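Local coordinates for protein-tyrosine-phosphatase (Chaetomium thermophilum var. thermophilum DSM 1495, PDB 5M43) that probably hydrolyses phosphate esters on proteins as a dual-specificity phosphatase, this chain being the catalytic domain of Yvh1, a longer protein linked to ribosome assembly, at residues A[40-45]-A[50-55]; A[57-62]-A[157-162]; A[109-114]-A[141-146]. One frame throughout, in Å; residues are numbered along the deposited sequence. Where two conformers were deposited one is given.

Interaction 1 of 3, residues A[40-45]-A[50-55]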
loop_
_atom_site.group_PDB
_atom_site.type_symbol
_atom_site.label_atom_id
_atom_site.label_comp_id
_atom_site.label_asym_id
_atom_site.label_seq_id
_atom_site.Cartn_x
_atom_site.Cartn_y
_atom_site.Cartn_z
ATOM N N HIS A 40 2.422 -12.013 8.665
ATOM C CA HIS A 40 3.776 -12.200 8.156
ATOM C C HIS A 40 4.751 -11.895 9.275
ATOM O O HIS A 40 4.515 -10.975 10.067
ATOM C CB HIS A 40 4.009 -11.238 6.980
ATOM C CG HIS A 40 5.287 -11.477 6.225
ATOM N ND1 HIS A 40 5.396 -12.449 5.266
ATOM C CD2 HIS A 40 6.482 -10.832 6.244
ATOM C CE1 HIS A 40 6.602 -12.405 4.719
ATOM N NE2 HIS A 40 7.288 -11.445 5.306
ATOM N N THR A 41 5.869 -12.619 9.283
ATOM C CA THR A 41 7.013 -12.338 10.145
ATOM C C THR A 41 8.285 -12.232 9.297
ATOM O O THR A 41 8.601 -13.153 8.534
ATOM C CB THR A 41 7.186 -13.454 11.194
ATOM O OG1 THR A 41 5.990 -13.591 11.969
ATOM C CG2 THR A 41 8.335 -13.127 12.141
ATOM N N VAL A 42 9.041 -11.116 9.440
ATOM C CA VAL A 42 10.305 -10.981 8.703
ATOM C C VAL A 42 11.405 -11.771 9.413
ATOM O O VAL A 42 11.377 -11.956 10.635
ATOM C CB VAL A 42 10.712 -9.506 8.517
ATOM C CG1 VAL A 42 9.652 -8.782 7.741
ATOM C CG2 VAL A 42 10.948 -8.815 9.850
ATOM N N ASP A 43 12.377 -12.250 8.630
ATOM C CA ASP A 43 13.506 -13.055 9.120
ATOM C C ASP A 43 14.581 -12.119 9.642
ATOM O O ASP A 43 15.432 -11.635 8.894
ATOM C CB ASP A 43 14.046 -13.956 8.024
ATOM C CG ASP A 43 15.186 -14.854 8.506
ATOM O OD1 ASP A 43 15.506 -14.850 9.713
ATOM O OD2 ASP A 43 15.787 -15.532 7.663
ATOM N N ARG A 44 14.549 -11.866 10.954
ATOM C CA ARG A 44 15.486 -10.925 11.550
ATOM C C ARG A 44 16.901 -11.480 11.636
ATOM O O ARG A 44 17.835 -10.710 11.881
ATOM C CB ARG A 44 15.024 -10.517 12.938
ATOM C CG ARG A 44 13.624 -9.875 13.009
ATOM C CD ARG A 44 13.726 -8.404 12.695
ATOM N NE ARG A 44 12.453 -7.700 12.812
ATOM C CZ ARG A 44 12.244 -6.478 12.319
ATOM N NH1 ARG A 44 13.232 -5.828 11.708
ATOM N NH2 ARG A 44 11.061 -5.892 12.446
ATOM N N GLU A 45 17.078 -12.786 11.453
ATOM C CA GLU A 45 18.418 -13.357 11.395
ATOM C C GLU A 45 19.113 -13.094 10.070
ATOM O O GLU A 45 20.319 -13.349 9.958
ATOM C CB GLU A 45 18.364 -14.863 11.646
ATOM C CG GLU A 45 17.399 -15.231 12.723
ATOM C CD GLU A 45 18.016 -15.063 14.080
ATOM O OE1 GLU A 45 19.199 -15.439 14.233
ATOM O OE2 GLU A 45 17.326 -14.529 14.984
ATOM N N ARG A 50 17.213 -7.350 9.281
ATOM C CA ARG A 50 17.452 -7.176 10.711
ATOM C C ARG A 50 16.960 -5.823 11.214
ATOM O O ARG A 50 16.424 -5.725 12.334
ATOM C CB ARG A 50 18.938 -7.345 11.005
ATOM C CG ARG A 50 19.374 -6.769 12.353
ATOM C CD ARG A 50 20.736 -7.316 12.750
ATOM N NE ARG A 50 20.660 -8.751 13.027
ATOM C CZ ARG A 50 20.225 -9.272 14.175
ATOM N NH1 ARG A 50 19.825 -8.479 15.164
ATOM N NH2 ARG A 50 20.183 -10.589 14.341
ATOM N N HIS A 51 17.112 -4.768 10.414
ATOM C CA HIS A 51 16.705 -3.447 10.886
ATOM C C HIS A 51 15.506 -2.867 10.137
ATOM O O HIS A 51 15.236 -1.672 10.266
ATOM C CB HIS A 51 17.897 -2.483 10.819
ATOM C CG HIS A 51 19.066 -2.907 11.668
ATOM N ND1 HIS A 51 19.087 -2.767 13.042
ATOM C CD2 HIS A 51 20.244 -3.494 11.336
ATOM C CE1 HIS A 51 20.227 -3.239 13.514
ATOM N NE2 HIS A 51 20.945 -3.690 12.501
ATOM N N VAL A 52 14.787 -3.661 9.346
ATOM C CA VAL A 52 13.641 -3.091 8.650
ATOM C C VAL A 52 12.544 -2.784 9.656
ATOM O O VAL A 52 12.416 -3.442 10.699
ATOM C CB VAL A 52 13.136 -4.018 7.526
ATOM C CG1 VAL A 52 14.295 -4.333 6.560
ATOM C CG2 VAL A 52 12.513 -5.263 8.111
ATOM N N LYS A 53 11.779 -1.737 9.363
ATOM C CA LYS A 53 10.619 -1.349 10.162
ATOM C C LYS A 53 9.430 -2.123 9.598
ATOM O O LYS A 53 9.131 -2.006 8.406
ATOM C CB LYS A 53 10.415 0.166 10.080
ATOM C CG LYS A 53 9.244 0.704 10.914
ATOM C CD LYS A 53 9.593 0.739 12.368
ATOM C CE LYS A 53 8.523 1.505 13.156
ATOM N NZ LYS A 53 8.653 1.243 14.635
ATOM N N HIS A 54 8.785 -2.953 10.421
ATOM C CA HIS A 54 7.791 -3.898 9.934
ATOM C C HIS A 54 6.445 -3.727 10.632
ATOM O O HIS A 54 6.402 -3.624 11.858
ATOM C CB HIS A 54 8.288 -5.325 10.152
ATOM C CG HIS A 54 7.404 -6.360 9.550
ATOM N ND1 HIS A 54 7.032 -7.502 10.217
ATOM C CD2 HIS A 54 6.784 -6.403 8.346
ATOM C CE1 HIS A 54 6.223 -8.208 9.450
ATOM N NE2 HIS A 54 6.068 -7.569 8.302
ATOM N N LEU A 55 5.356 -3.731 9.858
ATOM C CA LEU A 55 4.001 -3.813 10.389
ATOM C C LEU A 55 3.262 -4.897 9.624
ATOM O O LEU A 55 3.273 -4.880 8.388
ATOM C CB LEU A 55 3.266 -2.471 10.259
ATOM C CG LEU A 55 1.776 -2.481 10.636
ATOM C CD1 LEU A 55 1.637 -2.801 12.120
ATOM C CD2 LEU A 55 1.093 -1.107 10.345
HETATM O O HOH W 1 8.171 -9.506 11.824
HETATM O O HOH W 2 9.870 -3.156 13.140
#

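Interaction 2 of 3, residues A[57-62]-A[157-162]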
loop_
_atom_site.group_PDB
_atom_site.type_symbol
_atom_site.label_atom_id
_atom_site.label_comp_id
_atom_site.label_asym_id
_atom_site.label_seq_id
_atom_site.Cartn_x
_atom_site.Cartn_y
_atom_site.Cartn_z
ATOM N N ILE A 57 -0.554 -6.849 9.323
ATOM C CA ILE A 57 -1.974 -6.865 9.623
ATOM C C ILE A 57 -2.545 -8.190 9.156
ATOM O O ILE A 57 -2.407 -8.546 7.977
ATOM C CB ILE A 57 -2.676 -5.694 8.931
ATOM C CG1 ILE A 57 -2.179 -4.380 9.550
ATOM C CG2 ILE A 57 -4.209 -5.778 9.115
ATOM C CD1 ILE A 57 -2.565 -3.188 8.704
ATOM N N ASP A 58 -3.215 -8.907 10.068
ATOM C CA ASP A 58 -3.730 -10.232 9.765
ATOM C C ASP A 58 -5.074 -10.065 9.067
ATOM O O ASP A 58 -6.102 -9.819 9.720
ATOM C CB ASP A 58 -3.860 -11.036 11.058
ATOM C CG ASP A 58 -4.300 -12.433 10.823
ATOM O OD1 ASP A 58 -4.647 -13.098 11.825
ATOM O OD2 ASP A 58 -4.365 -12.857 9.672
ATOM N N ILE A 59 -5.090 -10.171 7.738
ATOM C CA ILE A 59 -6.353 -10.121 7.000
ATOM C C ILE A 59 -6.258 -11.041 5.804
ATOM O O ILE A 59 -5.181 -11.217 5.221
ATOM C CB ILE A 59 -6.702 -8.677 6.551
ATOM C CG1 ILE A 59 -8.069 -8.562 5.870
ATOM C CG2 ILE A 59 -5.638 -8.093 5.677
ATOM C CD1 ILE A 59 -8.487 -7.078 5.590
ATOM N N ASP A 60 -7.387 -11.631 5.462
ATOM C CA ASP A 60 -7.499 -12.522 4.323
ATOM C C ASP A 60 -8.003 -11.775 3.110
ATOM O O ASP A 60 -8.613 -10.705 3.214
ATOM C CB ASP A 60 -8.468 -13.670 4.630
ATOM C CG ASP A 60 -7.817 -14.828 5.336
ATOM O OD1 ASP A 60 -6.642 -14.717 5.778
ATOM O OD2 ASP A 60 -8.538 -15.878 5.474
ATOM N N ASP A 61 -7.792 -12.375 1.946
ATOM C CA ASP A 61 -8.240 -11.746 0.706
ATOM C C ASP A 61 -9.627 -12.274 0.374
ATOM O O ASP A 61 -9.831 -13.128 -0.515
ATOM C CB ASP A 61 -7.271 -12.053 -0.436
ATOM C CG ASP A 61 -7.725 -11.419 -1.707
ATOM O OD1 ASP A 61 -8.391 -10.366 -1.610
ATOM O OD2 ASP A 61 -7.391 -11.914 -2.788
ATOM N N MET A 62 -10.607 -11.767 1.115
ATOM C CA MET A 62 -11.990 -12.179 0.946
ATOM C C MET A 62 -12.865 -10.952 1.033
ATOM O O MET A 62 -12.519 -9.996 1.723
ATOM C CB MET A 62 -12.421 -13.198 2.001
ATOM C CG MET A 62 -11.714 -14.508 1.733
ATOM S SD MET A 62 -12.436 -15.720 2.761
ATOM C CE MET A 62 -11.627 -15.338 4.293
ATOM N N ASP A 157 -13.903 -7.583 -4.749
ATOM C CA ASP A 157 -15.068 -6.692 -4.862
ATOM C C ASP A 157 -15.382 -5.981 -3.549
ATOM O O ASP A 157 -15.778 -4.811 -3.553
ATOM C CB ASP A 157 -16.341 -7.463 -5.273
ATOM C CG ASP A 157 -16.349 -7.951 -6.711
ATOM O OD1 ASP A 157 -15.365 -7.740 -7.399
ATOM O OD2 ASP A 157 -17.348 -8.630 -7.125
ATOM N N GLY A 158 -15.168 -6.654 -2.421
ATOM C CA GLY A 158 -15.426 -6.036 -1.121
ATOM C C GLY A 158 -14.404 -4.950 -0.805
ATOM O O GLY A 158 -14.754 -3.894 -0.234
ATOM N N PHE A 159 -13.137 -5.223 -1.087
ATOM C CA PHE A 159 -12.133 -4.189 -0.929
ATOM C C PHE A 159 -12.421 -2.990 -1.818
ATOM O O PHE A 159 -12.182 -1.841 -1.409
ATOM C CB PHE A 159 -10.749 -4.763 -1.252
ATOM C CG PHE A 159 -10.255 -5.776 -0.253
ATOM C CD1 PHE A 159 -10.917 -5.961 0.970
ATOM C CD2 PHE A 159 -9.095 -6.493 -0.508
ATOM C CE1 PHE A 159 -10.472 -6.910 1.885
ATOM C CE2 PHE A 159 -8.615 -7.427 0.376
ATOM C CZ PHE A 159 -9.287 -7.663 1.572
ATOM N N MET A 160 -12.874 -3.231 -3.064
ATOM C CA MET A 160 -13.212 -2.096 -3.932
ATOM C C MET A 160 -14.310 -1.251 -3.304
ATOM O O MET A 160 -14.208 -0.016 -3.294
ATOM C CB MET A 160 -13.646 -2.584 -5.324
ATOM C CG MET A 160 -12.464 -3.236 -6.069
ATOM S SD MET A 160 -11.135 -2.125 -6.542
ATOM C CE MET A 160 -11.938 -1.293 -7.889
ATOM N N ARG A 161 -15.349 -1.901 -2.766
ATOM C CA ARG A 161 -16.419 -1.165 -2.085
ATOM C C ARG A 161 -15.872 -0.361 -0.911
ATOM O O ARG A 161 -16.298 0.780 -0.679
ATOM C CB ARG A 161 -17.531 -2.114 -1.585
ATOM C CG ARG A 161 -18.265 -2.734 -2.743
ATOM C CD ARG A 161 -19.481 -3.613 -2.305
ATOM N NE ARG A 161 -19.190 -4.697 -1.354
ATOM C CZ ARG A 161 -19.024 -5.983 -1.722
ATOM N NH1 ARG A 161 -18.811 -6.939 -0.802
ATOM N NH2 ARG A 161 -19.045 -6.328 -3.012
ATOM N N GLN A 162 -14.973 -0.952 -0.122
ATOM C CA GLN A 162 -14.451 -0.248 1.050
ATOM C C GLN A 162 -13.569 0.914 0.656
ATOM O O GLN A 162 -13.496 1.885 1.388
ATOM C CB GLN A 162 -13.693 -1.222 1.957
ATOM C CG GLN A 162 -14.652 -2.319 2.503
ATOM C CD GLN A 162 -14.002 -3.417 3.286
ATOM O OE1 GLN A 162 -14.167 -4.611 2.948
ATOM N NE2 GLN A 162 -13.414 -3.082 4.393
#

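Interaction 3 of 3, residues A[109-114]-A[141-146]. With NO3 (nitrate ion), chain B.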
loop_
_atom_site.group_PDB
_atom_site.type_symbol
_atom_site.label_atom_id
_atom_site.label_comp_id
_atom_site.label_asym_id
_atom_site.label_seq_id
_atom_site.Cartn_x
_atom_site.Cartn_y
_atom_site.Cartn_z
ATOM N N ARG A 109 -4.839 -7.523 -1.477
ATOM C CA ARG A 109 -4.663 -6.898 -0.158
ATOM C C ARG A 109 -3.664 -5.713 -0.220
ATOM O O ARG A 109 -3.977 -4.606 0.222
ATOM C CB ARG A 109 -4.196 -7.927 0.854
ATOM C CG ARG A 109 -5.377 -8.805 1.365
ATOM C CD ARG A 109 -4.822 -9.930 2.145
ATOM N NE ARG A 109 -4.287 -10.960 1.228
ATOM C CZ ARG A 109 -3.985 -12.193 1.627
ATOM N NH1 ARG A 109 -4.156 -12.538 2.906
ATOM N NH2 ARG A 109 -3.523 -13.112 0.729
ATOM N N SER A 110 -2.448 -5.950 -0.720
ATOM C CA SER A 110 -1.432 -4.899 -0.726
ATOM C C SER A 110 -1.846 -3.746 -1.642
ATOM O O SER A 110 -1.555 -2.584 -1.357
ATOM C CB SER A 110 -0.043 -5.451 -1.182
ATOM O OG SER A 110 -0.232 -6.125 -2.401
ATOM N N VAL A 111 -2.480 -4.077 -2.773
ATOM C CA VAL A 111 -2.890 -3.062 -3.728
ATOM C C VAL A 111 -3.943 -2.167 -3.095
ATOM O O VAL A 111 -3.983 -0.961 -3.358
ATOM C CB VAL A 111 -3.398 -3.745 -5.018
ATOM C CG1 VAL A 111 -4.074 -2.790 -6.006
ATOM C CG2 VAL A 111 -2.199 -4.382 -5.755
ATOM N N THR A 112 -4.876 -2.772 -2.333
ATOM C CA THR A 112 -5.860 -1.944 -1.636
ATOM C C THR A 112 -5.194 -0.949 -0.698
ATOM O O THR A 112 -5.579 0.236 -0.636
ATOM C CB THR A 112 -6.826 -2.868 -0.881
ATOM O OG1 THR A 112 -7.546 -3.668 -1.822
ATOM C CG2 THR A 112 -7.825 -1.999 -0.012
ATOM N N ALA A 113 -4.186 -1.408 0.043
ATOM C CA ALA A 113 -3.462 -0.484 0.926
ATOM C C ALA A 113 -2.794 0.639 0.148
ATOM O O ALA A 113 -2.833 1.802 0.591
ATOM C CB ALA A 113 -2.426 -1.280 1.734
ATOM N N ILE A 114 -2.184 0.315 -0.995
ATOM C CA ILE A 114 -1.506 1.353 -1.788
ATOM C C ILE A 114 -2.519 2.326 -2.338
ATOM O O ILE A 114 -2.297 3.532 -2.320
ATOM C CB ILE A 114 -0.689 0.698 -2.903
ATOM C CG1 ILE A 114 0.533 0.085 -2.207
ATOM C CG2 ILE A 114 -0.368 1.754 -4.029
ATOM C CD1 ILE A 114 1.494 -0.531 -3.109
ATOM N N ARG A 141 -9.572 4.980 -11.096
ATOM C CA ARG A 141 -8.412 5.671 -11.631
ATOM C C ARG A 141 -7.158 5.350 -10.827
ATOM O O ARG A 141 -6.059 5.252 -11.401
ATOM C CB ARG A 141 -8.689 7.177 -11.681
ATOM C CG ARG A 141 -9.731 7.488 -12.753
ATOM C CD ARG A 141 -10.332 8.879 -12.651
ATOM N NE ARG A 141 -9.287 9.892 -12.700
ATOM C CZ ARG A 141 -9.520 11.184 -12.907
ATOM N NH1 ARG A 141 -8.501 12.043 -12.932
ATOM N NH2 ARG A 141 -10.762 11.608 -13.102
ATOM N N ALA A 142 -7.280 5.210 -9.496
ATOM C CA ALA A 142 -6.116 4.842 -8.683
ATOM C C ALA A 142 -5.694 3.404 -8.973
ATOM O O ALA A 142 -4.488 3.117 -9.056
ATOM C CB ALA A 142 -6.414 5.021 -7.181
ATOM N N LEU A 143 -6.660 2.510 -9.185
ATOM C CA LEU A 143 -6.304 1.144 -9.565
ATOM C C LEU A 143 -5.570 1.122 -10.904
ATOM O O LEU A 143 -4.589 0.383 -11.066
ATOM C CB LEU A 143 -7.569 0.255 -9.573
ATOM C CG LEU A 143 -7.396 -1.112 -10.249
ATOM C CD1 LEU A 143 -6.386 -1.921 -9.466
ATOM C CD2 LEU A 143 -8.722 -1.859 -10.207
ATOM N N GLU A 144 -6.054 1.875 -11.897
ATOM C CA GLU A 144 -5.355 1.871 -13.193
ATOM C C GLU A 144 -3.969 2.494 -13.074
ATOM O O GLU A 144 -3.017 2.073 -13.767
ATOM C CB GLU A 144 -6.163 2.624 -14.237
ATOM C CG GLU A 144 -7.486 1.992 -14.546
ATOM C CD GLU A 144 -7.279 0.567 -14.982
ATOM O OE1 GLU A 144 -6.377 0.308 -15.827
ATOM O OE2 GLU A 144 -7.971 -0.306 -14.466
ATOM N N TRP A 145 -3.819 3.452 -12.160
ATOM C CA TRP A 145 -2.482 4.003 -11.895
ATOM C C TRP A 145 -1.530 2.924 -11.388
ATOM O O TRP A 145 -0.396 2.773 -11.876
ATOM C CB TRP A 145 -2.626 5.148 -10.873
ATOM C CG TRP A 145 -1.304 5.862 -10.565
ATOM C CD1 TRP A 145 -0.353 5.497 -9.655
ATOM C CD2 TRP A 145 -0.863 7.048 -11.163
ATOM N NE1 TRP A 145 0.683 6.431 -9.646
ATOM C CE2 TRP A 145 0.388 7.383 -10.575
ATOM C CE3 TRP A 145 -1.396 7.874 -12.150
ATOM C CZ2 TRP A 145 1.121 8.541 -10.934
ATOM C CZ3 TRP A 145 -0.638 9.046 -12.524
ATOM C CH2 TRP A 145 0.579 9.350 -11.900
ATOM N N VAL A 146 -1.985 2.135 -10.409
ATOM C CA VAL A 146 -1.180 1.039 -9.901
ATOM C C VAL A 146 -0.864 0.056 -11.023
ATOM O O VAL A 146 0.269 -0.422 -11.124
ATOM C CB VAL A 146 -1.898 0.327 -8.739
ATOM C CG1 VAL A 146 -1.127 -0.917 -8.301
ATOM C CG2 VAL A 146 -1.981 1.349 -7.542
HETATM N N NO3 B . -3.528 -11.004 -2.340
HETATM O O1 NO3 B . -3.310 -10.571 -3.505
HETATM O O2 NO3 B . -2.827 -11.934 -1.867
HETATM O O3 NO3 B . -4.338 -10.376 -1.603
#

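Interaction 1 of 3, residues A[40-45]-A[50-55]
In the crossover that joins the parallel strands 33-36 and 53-56 of the phosphatase sheet, Val42 of the outgoing loop rests on His54 of the edge strand. Its CG1 methyl lies over the centre of the imidazole, 3.6 Å from the ring centroid and only 3° off the ring normal, a CH-pi contact. The ring is offered to this methyl because His54 CG stands opposite its own backbone N (chi1 -174°). At the ring edge, His40 O approaches His54 CE1 at 3.3 Å, while His54 NE2 is hydrogen-bonded to Ser36 of the neighbouring strand. Further along the loop, Arg44 bends at chi2 and reaches across to the backbone before the strand. Its NH1 binds Val52 O at 2.7 Å, a nearly straight bond (166°) that lies in the guanidinium plane and uses a carbonyl lone pair. Two weak bonds add to this grip, from NH2 to the same oxygen and from NH1 to Arg50 O. Val42 CG2 packs against one face of the guanidinium, toward its rim. A water bridge finishes the join: the water accepts from Val42 N at 3.0 Å and is hydrogen-bonded to His54 ND1 at 2.8 Å.

Interaction 2 of 3, residues A[57-62]-A[157-162]
Phe159, in the first turn of helix 157-168 of the dual-specificity phosphatase domain, pushes its ring against the loop 57-62 that follows the edge strand 53-56. The helix opens at Asp157, whose carbonyl O accepts the N-H of Arg161 at 3.0 Å. At the next residue comes the nearest CA pair, Gly158 and Met62, 7.3 Å apart. Phe159 carries the contact, and its N-H is hydrogen-bonded to Asn156 OD1. With CG turned opposite the carbonyl carbon (chi1 -68°), the ring reaches a row of polar atoms around an inverse gamma turn centred on Asp61. Asp60 O meets the ring edge near its plane, 3.5 Å from Phe159 CZ. The carbonyl O of Met62 comes obliquely to within 3.7 Å of Phe159 CE1, and Asp61 OD1 to within 3.6 Å of Phe159 CE2. The ring's C-H groups thus face two carbonyl oxygens and a carboxylate oxygen, with one apolar touch from Ile59, its CD1 4.1 Å from Phe159 CZ. Beyond it, Met160 packs on Leu143 of helix 135-147. The loop brings the Asp61 side chain to about 4 Å, between nearest atoms, from a bound nitrate, a position consistent with the general-acid loop of this family. Asp61 OD1 is also hydrogen-bonded to both Ser108 OG and Asn156 ND2.

Interaction 3 of 3, residues A[109-114]-A[141-146]
Val111 and Ile114 of helix 109-121 meet Val146 of helix 135-147 through methyl groups alone. The closest pair is Ile114 CG2 and Val146 CG2 at 3.9 Å, while Val111 CG1 and Val146 CG1 lie 4.2 Å apart. Both methyls of Val146 are therefore used, one for each residue of the facing helix. Leu143, one turn earlier, brings CD1 to 4.3 Å from Val111 CG1. The two short helical segments approach to 10.4 Å between axes, with their directions 117° apart. Leu118 packs against Val146, and Ile114 also packs on Val101 of strand 99-102, placing the contact in the domain core. The start of helix 109-121 belongs to the phosphate-binding P-loop, the CX5R stretch from Cys103 to Arg109, which a nitrate, probably from the crystallisation liquor, occupies. Arg109 bends at chi3 (-78°), and the nitrate lies at its guanidinium edge, in plane; backbone N and NE grip nitrate O3 and NH2 grips O2, each bond 2.9 Å long and nearly straight (at least 162°). Backbone N-H groups of Met105, Lys107 and Ser108 complete the cradle. A leucine in place of Arg109, lacking NE and NH2, would probably weaken the grip on the anion and leave Ile59 O without its NH1 partner. Apolar packing anchors the helix, while loop N-H groups, Arg109 N and the guanidinium point donors at the anion, as suits phosphate.

In the fold
From the N terminus, interaction 1 closes first, tying the loop after strand 33-36 to the edge strand 53-56 across a short gap that holds most of helix 47-50. It is complete before the chain runs on into 57-62, where interaction 2 opens; that contact closes a far longer loop, reaching helix 157-168 late in the domain. Interaction 3 lies nested within this long loop and joins helix 109-121 to helix 135-147. Interactions 2 and 3 also touch: Phe159 CB packs 3.4 Å from Thr112 OG1. Interaction 1 stands apart, its centre about 24 Å from each of the others, at the sheet edge rather than beside the anion site.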